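Local coordinates for putative fusidic acid resistance protein (Staphylococcus aureus, PDB 2YB5), which confers resistance to the antibiotic fusidic acid, probably by binding elongation factor G and helping to clear it from the ribosome, at residues A[21-26]-A[37-42]; A[59-63]-A[76-80]; A[148-154]-A[166-171]. All coordinates share one frame; numbering follows the deposited sequence.

Contact 1: residues A[21-26]-A[37-42]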
loop_
_atom_site.group_PDB
_atom_site.type_symbol
_atom_site.label_atom_id
_atom_site.label_comp_id
_atom_site.label_asym_id
_atom_site.label_seq_id
_atom_site.Cartn_x
_atom_site.Cartn_y
_atom_site.Cartn_z
ATOM N N GLN A 21 4.501 15.669 -4.421
ATOM C CA GLN A 21 5.145 16.059 -5.667
ATOM C C GLN A 21 4.792 17.509 -6.004
ATOM O O GLN A 21 5.645 18.249 -6.454
ATOM C CB GLN A 21 4.772 15.119 -6.818
ATOM C CG GLN A 21 5.687 15.253 -8.064
ATOM C CD GLN A 21 7.007 14.476 -7.959
ATOM O OE1 GLN A 21 7.364 13.966 -6.900
ATOM N NE2 GLN A 21 7.721 14.376 -9.069
ATOM N N LEU A 22 3.538 17.898 -5.767
ATOM C CA LEU A 22 3.101 19.282 -5.921
ATOM C C LEU A 22 3.922 20.229 -5.055
ATOM O O LEU A 22 4.264 21.330 -5.486
ATOM C CB LEU A 22 1.616 19.440 -5.564
ATOM C CG LEU A 22 0.595 19.384 -6.698
ATOM C CD1 LEU A 22 -0.813 19.610 -6.133
ATOM C CD2 LEU A 22 0.911 20.420 -7.760
ATOM N N ILE A 23 4.226 19.795 -3.835
ATOM C CA ILE A 23 5.058 20.577 -2.927
ATOM C C ILE A 23 6.496 20.737 -3.447
ATOM O O ILE A 23 7.111 21.783 -3.250
ATOM C CB ILE A 23 5.056 19.974 -1.514
ATOM C CG1 ILE A 23 3.681 20.182 -0.868
ATOM C CG2 ILE A 23 6.140 20.610 -0.653
ATOM C CD1 ILE A 23 3.489 19.437 0.451
ATOM N N LYS A 24 7.027 19.708 -4.105
ATOM C CA LYS A 24 8.340 19.816 -4.757
ATOM C C LYS A 24 8.303 20.920 -5.812
ATOM O O LYS A 24 9.170 21.790 -5.833
ATOM C CB LYS A 24 8.765 18.492 -5.406
ATOM C CG LYS A 24 9.279 17.430 -4.435
ATOM C CD LYS A 24 9.453 16.096 -5.157
ATOM C CE LYS A 24 10.370 15.143 -4.415
ATOM N NZ LYS A 24 10.407 13.789 -5.061
ATOM N N LEU A 25 7.288 20.887 -6.674
ATOM C CA LEU A 25 7.093 21.940 -7.674
ATOM C C LEU A 25 6.985 23.320 -7.028
ATOM O O LEU A 25 7.647 24.254 -7.459
ATOM C CB LEU A 25 5.858 21.667 -8.544
ATOM C CG LEU A 25 6.083 20.893 -9.850
ATOM C CD1 LEU A 25 6.926 19.653 -9.645
ATOM C CD2 LEU A 25 4.745 20.530 -10.479
ATOM N N TYR A 26 6.157 23.445 -5.995
ATOM C CA TYR A 26 6.018 24.718 -5.290
ATOM C C TYR A 26 7.339 25.157 -4.653
ATOM O O TYR A 26 7.604 26.357 -4.564
ATOM C CB TYR A 26 4.918 24.657 -4.223
ATOM C CG TYR A 26 3.513 24.362 -4.728
ATOM C CD1 TYR A 26 3.099 24.728 -6.008
ATOM C CD2 TYR A 26 2.585 23.749 -3.899
ATOM C CE1 TYR A 26 1.806 24.459 -6.451
ATOM C CE2 TYR A 26 1.296 23.479 -4.331
ATOM C CZ TYR A 26 0.910 23.832 -5.603
ATOM O OH TYR A 26 -0.377 23.564 -6.012
ATOM N N GLN A 37 3.123 20.789 -15.365
ATOM C CA GLN A 37 3.308 19.785 -14.336
ATOM C C GLN A 37 2.252 19.939 -13.249
ATOM O O GLN A 37 1.709 18.942 -12.784
ATOM C CB GLN A 37 4.707 19.861 -13.712
ATOM C CG GLN A 37 5.848 19.483 -14.667
ATOM C CD GLN A 37 7.229 19.782 -14.098
ATOM O OE1 GLN A 37 7.715 19.074 -13.217
ATOM N NE2 GLN A 37 7.876 20.837 -14.616
ATOM N N LYS A 38 1.974 21.182 -12.848
ATOM C CA LYS A 38 0.987 21.429 -11.798
ATOM C C LYS A 38 -0.380 20.928 -12.218
ATOM O O LYS A 38 -1.043 20.235 -11.457
ATOM C CB LYS A 38 0.880 22.910 -11.434
ATOM C CG LYS A 38 -0.019 23.172 -10.212
ATOM C CD LYS A 38 -0.351 24.659 -10.065
ATOM C CE LYS A 38 -1.488 25.090 -10.995
ATOM N NZ LYS A 38 -2.098 26.396 -10.593
ATOM N N ASP A 39 -0.804 21.282 -13.426
ATOM C CA ASP A 39 -2.112 20.841 -13.908
ATOM C C ASP A 39 -2.110 19.311 -14.030
ATOM O O ASP A 39 -3.122 18.675 -13.773
ATOM C CB ASP A 39 -2.472 21.479 -15.250
ATOM C CG ASP A 39 -2.701 22.982 -15.153
ATOM O OD1 ASP A 39 -3.094 23.482 -14.076
ATOM O OD2 ASP A 39 -2.502 23.669 -16.174
ATOM N N PHE A 40 -0.973 18.733 -14.414
ATOM C CA PHE A 40 -0.864 17.282 -14.493
ATOM C C PHE A 40 -1.150 16.621 -13.139
ATOM O O PHE A 40 -2.017 15.759 -13.040
ATOM C CB PHE A 40 0.514 16.836 -14.984
ATOM C CG PHE A 40 0.704 15.341 -14.940
ATOM C CD1 PHE A 40 0.010 14.517 -15.823
ATOM C CD2 PHE A 40 1.549 14.753 -14.000
ATOM C CE1 PHE A 40 0.171 13.140 -15.788
ATOM C CE2 PHE A 40 1.719 13.366 -13.952
ATOM C CZ PHE A 40 1.028 12.560 -14.846
ATOM N N LEU A 41 -0.397 17.032 -12.119
ATOM C CA LEU A 41 -0.542 16.513 -10.760
ATOM C C LEU A 41 -1.986 16.659 -10.285
ATOM O O LEU A 41 -2.595 15.701 -9.813
ATOM C CB LEU A 41 0.389 17.264 -9.802
ATOM C CG LEU A 41 1.891 16.935 -9.801
ATOM C CD1 LEU A 41 2.396 16.517 -11.151
ATOM C CD2 LEU A 41 2.713 18.089 -9.281
ATOM N N LEU A 42 -2.544 17.854 -10.439
ATOM C CA LEU A 42 -3.907 18.103 -9.973
ATOM C C LEU A 42 -4.910 17.166 -10.649
ATOM O O LEU A 42 -5.772 16.577 -9.972
ATOM C CB LEU A 42 -4.291 19.562 -10.188
ATOM C CG LEU A 42 -3.495 20.561 -9.348
ATOM C CD1 LEU A 42 -3.910 21.996 -9.715
ATOM C CD2 LEU A 42 -3.682 20.283 -7.856
#

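Contact 2: residues A[59-63]-A[76-80]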
loop_
_atom_site.group_PDB
_atom_site.type_symbol
_atom_site.label_atom_id
_atom_site.label_comp_id
_atom_site.label_asym_id
_atom_site.label_seq_id
_atom_site.Cartn_x
_atom_site.Cartn_y
_atom_site.Cartn_z
ATOM N N PHE A 59 -11.110 19.917 -2.528
ATOM C CA PHE A 59 -9.767 19.574 -2.093
ATOM C C PHE A 59 -8.800 20.044 -3.172
ATOM O O PHE A 59 -7.749 20.609 -2.864
ATOM C CB PHE A 59 -9.661 18.063 -1.866
ATOM C CG PHE A 59 -8.258 17.566 -1.587
ATOM C CD1 PHE A 59 -7.616 17.867 -0.389
ATOM C CD2 PHE A 59 -7.594 16.777 -2.518
ATOM C CE1 PHE A 59 -6.325 17.407 -0.136
ATOM C CE2 PHE A 59 -6.307 16.303 -2.266
ATOM C CZ PHE A 59 -5.672 16.619 -1.075
ATOM N N ILE A 60 -9.183 19.832 -4.434
ATOM C CA ILE A 60 -8.400 20.298 -5.580
ATOM C C ILE A 60 -8.169 21.801 -5.486
ATOM O O ILE A 60 -7.038 22.260 -5.627
ATOM C CB ILE A 60 -9.090 19.967 -6.934
ATOM C CG1 ILE A 60 -9.040 18.460 -7.225
ATOM C CG2 ILE A 60 -8.448 20.732 -8.075
ATOM C CD1 ILE A 60 -7.636 17.890 -7.429
ATOM N N THR A 61 -9.242 22.559 -5.247
ATOM C CA THR A 61 -9.140 24.012 -5.084
ATOM C C THR A 61 -8.234 24.355 -3.903
ATOM O O THR A 61 -7.342 25.188 -4.020
ATOM C CB THR A 61 -10.537 24.666 -4.887
ATOM O OG1 THR A 61 -11.217 24.733 -6.149
ATOM C CG2 THR A 61 -10.413 26.081 -4.306
ATOM N N SER A 62 -8.455 23.685 -2.779
ATOM C CA SER A 62 -7.650 23.896 -1.581
ATOM C C SER A 62 -6.143 23.678 -1.792
ATOM O O SER A 62 -5.343 24.491 -1.326
ATOM C CB SER A 62 -8.147 22.999 -0.450
ATOM O OG SER A 62 -7.587 23.405 0.781
ATOM N N ILE A 63 -5.763 22.600 -2.490
ATOM C CA ILE A 63 -4.335 22.284 -2.729
ATOM C C ILE A 63 -3.678 23.090 -3.865
ATOM O O ILE A 63 -2.447 23.179 -3.939
ATOM C CB ILE A 63 -4.081 20.761 -2.990
ATOM C CG1 ILE A 63 -4.760 20.284 -4.277
ATOM C CG2 ILE A 63 -4.537 19.914 -1.798
ATOM C CD1 ILE A 63 -4.690 18.781 -4.471
ATOM N N LEU A 76 -5.848 18.255 5.316
ATOM C CA LEU A 76 -6.767 18.026 4.203
ATOM C C LEU A 76 -6.748 16.553 3.774
ATOM O O LEU A 76 -7.801 15.976 3.496
ATOM C CB LEU A 76 -6.425 18.940 3.017
ATOM C CG LEU A 76 -6.562 20.455 3.227
ATOM C CD1 LEU A 76 -5.879 21.226 2.097
ATOM C CD2 LEU A 76 -8.026 20.875 3.346
ATOM N N LEU A 77 -5.556 15.954 3.732
ATOM C CA LEU A 77 -5.415 14.518 3.432
ATOM C C LEU A 77 -6.104 13.665 4.490
ATOM O O LEU A 77 -6.812 12.727 4.153
ATOM C CB LEU A 77 -3.940 14.097 3.316
ATOM C CG LEU A 77 -3.192 14.436 2.021
ATOM C CD1 LEU A 77 -1.729 14.024 2.128
ATOM C CD2 LEU A 77 -3.845 13.795 0.801
ATOM N N ASN A 78 -5.897 13.993 5.766
ATOM C CA ASN A 78 -6.578 13.298 6.871
ATOM C C ASN A 78 -8.101 13.413 6.782
ATOM O O ASN A 78 -8.822 12.501 7.180
ATOM C CB ASN A 78 -6.098 13.823 8.231
ATOM C CG ASN A 78 -4.691 13.359 8.583
ATOM O OD1 ASN A 78 -3.989 12.764 7.763
ATOM N ND2 ASN A 78 -4.270 13.646 9.810
ATOM N N GLU A 79 -8.580 14.536 6.258
ATOM C CA GLU A 79 -10.008 14.721 5.992
ATOM C C GLU A 79 -10.483 13.808 4.863
ATOM O O GLU A 79 -11.664 13.449 4.811
ATOM C CB GLU A 79 -10.317 16.179 5.643
ATOM C CG GLU A 79 -10.303 17.122 6.833
ATOM C CD GLU A 79 -10.619 18.559 6.448
ATOM O OE1 GLU A 79 -10.066 19.055 5.442
ATOM O OE2 GLU A 79 -11.425 19.197 7.155
ATOM N N LEU A 80 -9.567 13.451 3.957
ATOM C CA LEU A 80 -9.861 12.489 2.894
ATOM C C LEU A 80 -9.944 11.051 3.415
ATOM O O LEU A 80 -10.631 10.222 2.814
ATOM C CB LEU A 80 -8.816 12.562 1.772
ATOM C CG LEU A 80 -8.796 13.802 0.887
ATOM C CD1 LEU A 80 -7.620 13.737 -0.069
ATOM C CD2 LEU A 80 -10.099 13.929 0.122
#

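Contact 3: residues A[148-154]-A[166-171]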
loop_
_atom_site.group_PDB
_atom_site.type_symbol
_atom_site.label_atom_id
_atom_site.label_comp_id
_atom_site.label_asym_id
_atom_site.label_seq_id
_atom_site.Cartn_x
_atom_site.Cartn_y
_atom_site.Cartn_z
ATOM N N GLU A 148 9.246 -18.548 3.960
ATOM C CA GLU A 148 10.337 -18.295 4.888
ATOM C C GLU A 148 10.939 -16.912 4.656
ATOM O O GLU A 148 11.210 -16.507 3.509
ATOM C CB GLU A 148 11.438 -19.361 4.742
ATOM C CG GLU A 148 12.505 -19.294 5.856
ATOM C CD GLU A 148 13.548 -20.402 5.773
ATOM O OE1 GLU A 148 13.187 -21.586 5.978
ATOM O OE2 GLU A 148 14.731 -20.085 5.505
ATOM N N ILE A 149 11.161 -16.191 5.746
ATOM C CA ILE A 149 11.836 -14.908 5.674
ATOM C C ILE A 149 12.871 -14.812 6.803
ATOM O O ILE A 149 12.532 -14.913 7.975
ATOM C CB ILE A 149 10.811 -13.740 5.694
ATOM C CG1 ILE A 149 11.493 -12.423 5.301
ATOM C CG2 ILE A 149 10.106 -13.642 7.049
ATOM C CD1 ILE A 149 10.535 -11.320 4.856
ATOM N N SER A 150 14.147 -14.665 6.448
ATOM C CA SER A 150 15.189 -14.571 7.463
ATOM C C SER A 150 15.072 -13.251 8.231
ATOM O O SER A 150 14.808 -12.212 7.631
ATOM C CB SER A 150 16.567 -14.672 6.842
ATOM O OG SER A 150 17.537 -14.807 7.864
ATOM N N PRO A 151 15.264 -13.290 9.565
ATOM C CA PRO A 151 15.165 -12.082 10.374
ATOM C C PRO A 151 16.399 -11.201 10.268
ATOM O O PRO A 151 16.412 -10.093 10.802
ATOM C CB PRO A 151 15.007 -12.631 11.797
ATOM C CG PRO A 151 15.783 -13.907 11.778
ATOM C CD PRO A 151 15.623 -14.465 10.383
ATOM N N ASN A 152 17.429 -11.699 9.586
ATOM C CA ASN A 152 18.618 -10.913 9.294
ATOM C C ASN A 152 18.351 -10.053 8.059
ATOM O O ASN A 152 18.305 -10.560 6.941
ATOM C CB ASN A 152 19.820 -11.839 9.096
ATOM C CG ASN A 152 20.082 -12.729 10.308
ATOM O OD1 ASN A 152 19.696 -12.406 11.437
ATOM N ND2 ASN A 152 20.736 -13.860 10.075
ATOM N N LYS A 153 18.162 -8.753 8.277
ATOM C CA LYS A 153 17.681 -7.840 7.236
ATOM C C LYS A 153 18.837 -7.178 6.511
ATOM O O LYS A 153 19.900 -6.987 7.091
ATOM C CB LYS A 153 16.765 -6.765 7.847
ATOM C CG LYS A 153 15.614 -7.342 8.677
ATOM C CD LYS A 153 14.708 -6.270 9.278
ATOM C CE LYS A 153 15.445 -5.387 10.282
ATOM N NZ LYS A 153 14.504 -4.655 11.180
ATOM N N VAL A 154 18.625 -6.840 5.239
ATOM C CA VAL A 154 19.600 -6.081 4.449
ATOM C C VAL A 154 18.883 -4.960 3.687
ATOM O O VAL A 154 17.769 -5.147 3.177
ATOM C CB VAL A 154 20.390 -6.976 3.455
ATOM C CG1 VAL A 154 21.201 -8.032 4.203
ATOM C CG2 VAL A 154 19.476 -7.634 2.448
ATOM N N ASP A 166 14.292 -1.867 4.951
ATOM C CA ASP A 166 14.922 -3.011 5.596
ATOM C C ASP A 166 14.231 -4.251 5.047
ATOM O O ASP A 166 13.060 -4.494 5.345
ATOM C CB ASP A 166 14.789 -2.936 7.116
ATOM C CG ASP A 166 15.538 -1.751 7.721
ATOM O OD1 ASP A 166 16.638 -1.415 7.244
ATOM O OD2 ASP A 166 15.017 -1.160 8.688
ATOM N N THR A 167 14.945 -5.007 4.217
ATOM C CA THR A 167 14.361 -6.105 3.467
ATOM C C THR A 167 14.927 -7.455 3.891
ATOM O O THR A 167 15.983 -7.535 4.508
ATOM C CB THR A 167 14.597 -5.932 1.950
ATOM O OG1 THR A 167 15.960 -6.237 1.638
ATOM C CG2 THR A 167 14.268 -4.501 1.501
ATOM N N SER A 168 14.199 -8.515 3.572
ATOM C CA SER A 168 14.718 -9.872 3.710
ATOM C C SER A 168 14.168 -10.713 2.585
ATOM O O SER A 168 13.153 -10.365 1.960
ATOM C CB SER A 168 14.301 -10.503 5.027
ATOM O OG SER A 168 14.726 -9.723 6.123
ATOM N N LEU A 169 14.828 -11.837 2.350
ATOM C CA LEU A 169 14.461 -12.713 1.259
ATOM C C LEU A 169 13.249 -13.528 1.673
ATOM O O LEU A 169 13.300 -14.281 2.648
ATOM C CB LEU A 169 15.626 -13.636 0.888
ATOM C CG LEU A 169 15.386 -14.601 -0.271
ATOM C CD1 LEU A 169 14.987 -13.850 -1.544
ATOM C CD2 LEU A 169 16.644 -15.461 -0.505
ATOM N N PHE A 170 12.163 -13.360 0.925
ATOM C CA PHE A 170 10.941 -14.125 1.134
ATOM C C PHE A 170 10.931 -15.280 0.139
ATOM O O PHE A 170 10.854 -15.055 -1.066
ATOM C CB PHE A 170 9.717 -13.228 0.919
ATOM C CG PHE A 170 8.401 -13.948 1.032
ATOM C CD1 PHE A 170 7.861 -14.631 -0.055
ATOM C CD2 PHE A 170 7.671 -13.915 2.221
ATOM C CE1 PHE A 170 6.612 -15.283 0.053
ATOM C CE2 PHE A 170 6.438 -14.565 2.330
ATOM C CZ PHE A 170 5.916 -15.251 1.255
ATOM N N LEU A 171 10.997 -16.508 0.649
ATOM C CA LEU A 171 10.995 -17.699 -0.185
ATOM C C LEU A 171 9.671 -18.440 -0.084
ATOM O O LEU A 171 9.261 -18.859 0.996
ATOM C CB LEU A 171 12.144 -18.631 0.213
ATOM C CG LEU A 171 13.541 -18.120 -0.165
ATOM C CD1 LEU A 171 14.599 -19.159 0.160
ATOM C CD2 LEU A 171 13.588 -17.748 -1.615
#

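Contact 1: residues A[21-26]-A[37-42]
Leu41 directs its CD2 methyl at two leucines of the facing helix. The Leu22 and Leu41 chains pass side by side, heading opposite ways, with CD2 of Leu22 3.3 Å from CD2 of Leu41. Leu25 and Leu41 instead meet tip to tip, and their CD2 atoms are 3.4 Å apart. Leu22 uses its second branch differently. Its CD1 meets CD2 of Leu42 at 3.4 Å, and the two side chains lie crosswise. All three methyl pairs are closer than carbons normally sit. Leu25 CD2 also rests on the base of Gln37, 3.3 Å from CB of that residue. Leu22 and Leu25 both have a first torsion displaced from its staggered value, by more than 30°.

These residues join helix 9-27 to helix 35-50. The two segments run nearly antiparallel, at 164°, with axes 10.1 Å apart. They form a helical hairpin within the N-terminal elongation factor G-binding region of the chain.

Lys38 borders the leucines. Its CG sits 3.8 Å from CD2 of Leu22. The first part of the chain is extended, with CG anti to the backbone N (chi1 -173°), and this brings CD to the edge of the Tyr26 ring, by OH. The bend at chi3 then turns CE and NZ away, and NZ forms a salt bridge with Asp64. The backbone oxygen of Leu22, one helical turn back, lies under one face of the Tyr26 ring, toward the rim. Tyr26 OH is hydrogen-bonded to the backbone oxygen of Ile63. Met31 and His34, in the connecting loop, touch Leu25.

Contact 2: residues A[59-63]-A[76-80]
Phe59 of the short helix 59-63 packs against Leu76, Leu77 and Leu80 of helix 70-80 in a buried, mainly apolar helix-helix contact. It lies in the N-terminal helical part of the chain. The two segments run almost antiparallel, at 165°, and their axes are 11.5 Å apart.

The Phe59 ring is the centre of the contact. Its CG is anti to the backbone N (chi1 172°), which carries the ring across to the facing helix. Leu80 stands over one face, its side chain set crosswise to that of Phe59. Its CD1 makes a CH-pi contact, 3.6 Å from the centroid of the Phe59 ring and only 14° off the ring normal. The opposite face is covered from within its own helix, by CG2 of Ile63, offset toward the rim. The ring is therefore sandwiched between a methyl from each helix. At the edge, in the ring plane, CB of Leu76 lies 3.5 Å from CE1 of Phe59. Leu77 approaches obliquely, with its CD2 3.9 Å from CZ of Phe59.

This helix pair belongs to the helical bundle of the elongation factor G-binding region, and other helices enclose the same side chains. Ile45 of helix 35-50 and Val19 of helix 9-27 touch Phe59. Val15 and Lys16 reach Leu77, and Phe12 reaches Leu80.

Leu76 turns its outer branches to Ser62. Its CD1 is 3.1 Å from OG of Ser62, a close approach of a methyl to a hydroxyl oxygen. Leu76 CD2 lies 3.6 Å from the same Ser62 OG. Further along the helix, Ile63 CG2 makes a looser contact with Leu76 CD1, at 4.3 Å.

Contact 3: residues A[148-154]-A[166-171]
The side chains of Thr167 and Val154 lie nearly perpendicular, and the backbone oxygen of Val154 takes two bonds from Thr167. OG1 of Thr167 donates to O of Val154 at 2.6 Å, tilted 19° from the carbonyl plane. A chi1 of 75° sets it between the backbone N and carbonyl carbon, where it joins the backbone N, which comes from well above the plane. Val154 N donates to Thr167 O at 2.8 Å, in the carbonyl plane.

Ser168 faces the loop that leaves the strand. Its CB presses on CG1 of Ile149 at 3.4 Å, tighter than usual. OG of Ser168 lies 2.9 Å from O of Ser150. Lys153 and Asp166 meet at a slant through their aliphatic parts, with Lys153 CD 4.0 Å from Asp166 CB. NZ of Lys153 is 4.3 Å from OD2 of Asp166, beyond a salt bridge, so any attraction is probably modest.

At the other end of the pairing, Glu148 and Leu171 form an antiparallel hydrogen-bonded pair, with Leu171 N 2.9 Å from Glu148 O. Phe170 turns to the face where Phe210 and Ile214 of helix 204-214 pack. The Thr167 side chain is about 7 Å from the zinc ion bound by Cys158, Cys161, Cys191 and Cys197. Val154 and Thr167 pair at the base of the excursion that carries Cys158 and Cys161, consistent with the zinc knuckle of a treble-clef finger.

In the fold
Contacts 1 and 2 are buried helix packing in the elongation factor G-binding region. Contact 3 is a partly buried strand pairing in the zinc-finger region, its centre about 36 Å and about 37 Å from their centres. The first two touch each other. Leu42 of contact 1 packs on Ile60 and Ile63 of contact 2, and helix 35-50 leads on to helix 59-63. Helix 9-27 serves both, since it forms one side of contact 1 and covers residues of contact 2. Methyl groups and a ring make up most of the helix contacts. Backbone hydrogen bonds carry contact 3, where Glu148, Lys153 and Asp166 are exposed but Thr167 and Ser168 are buried.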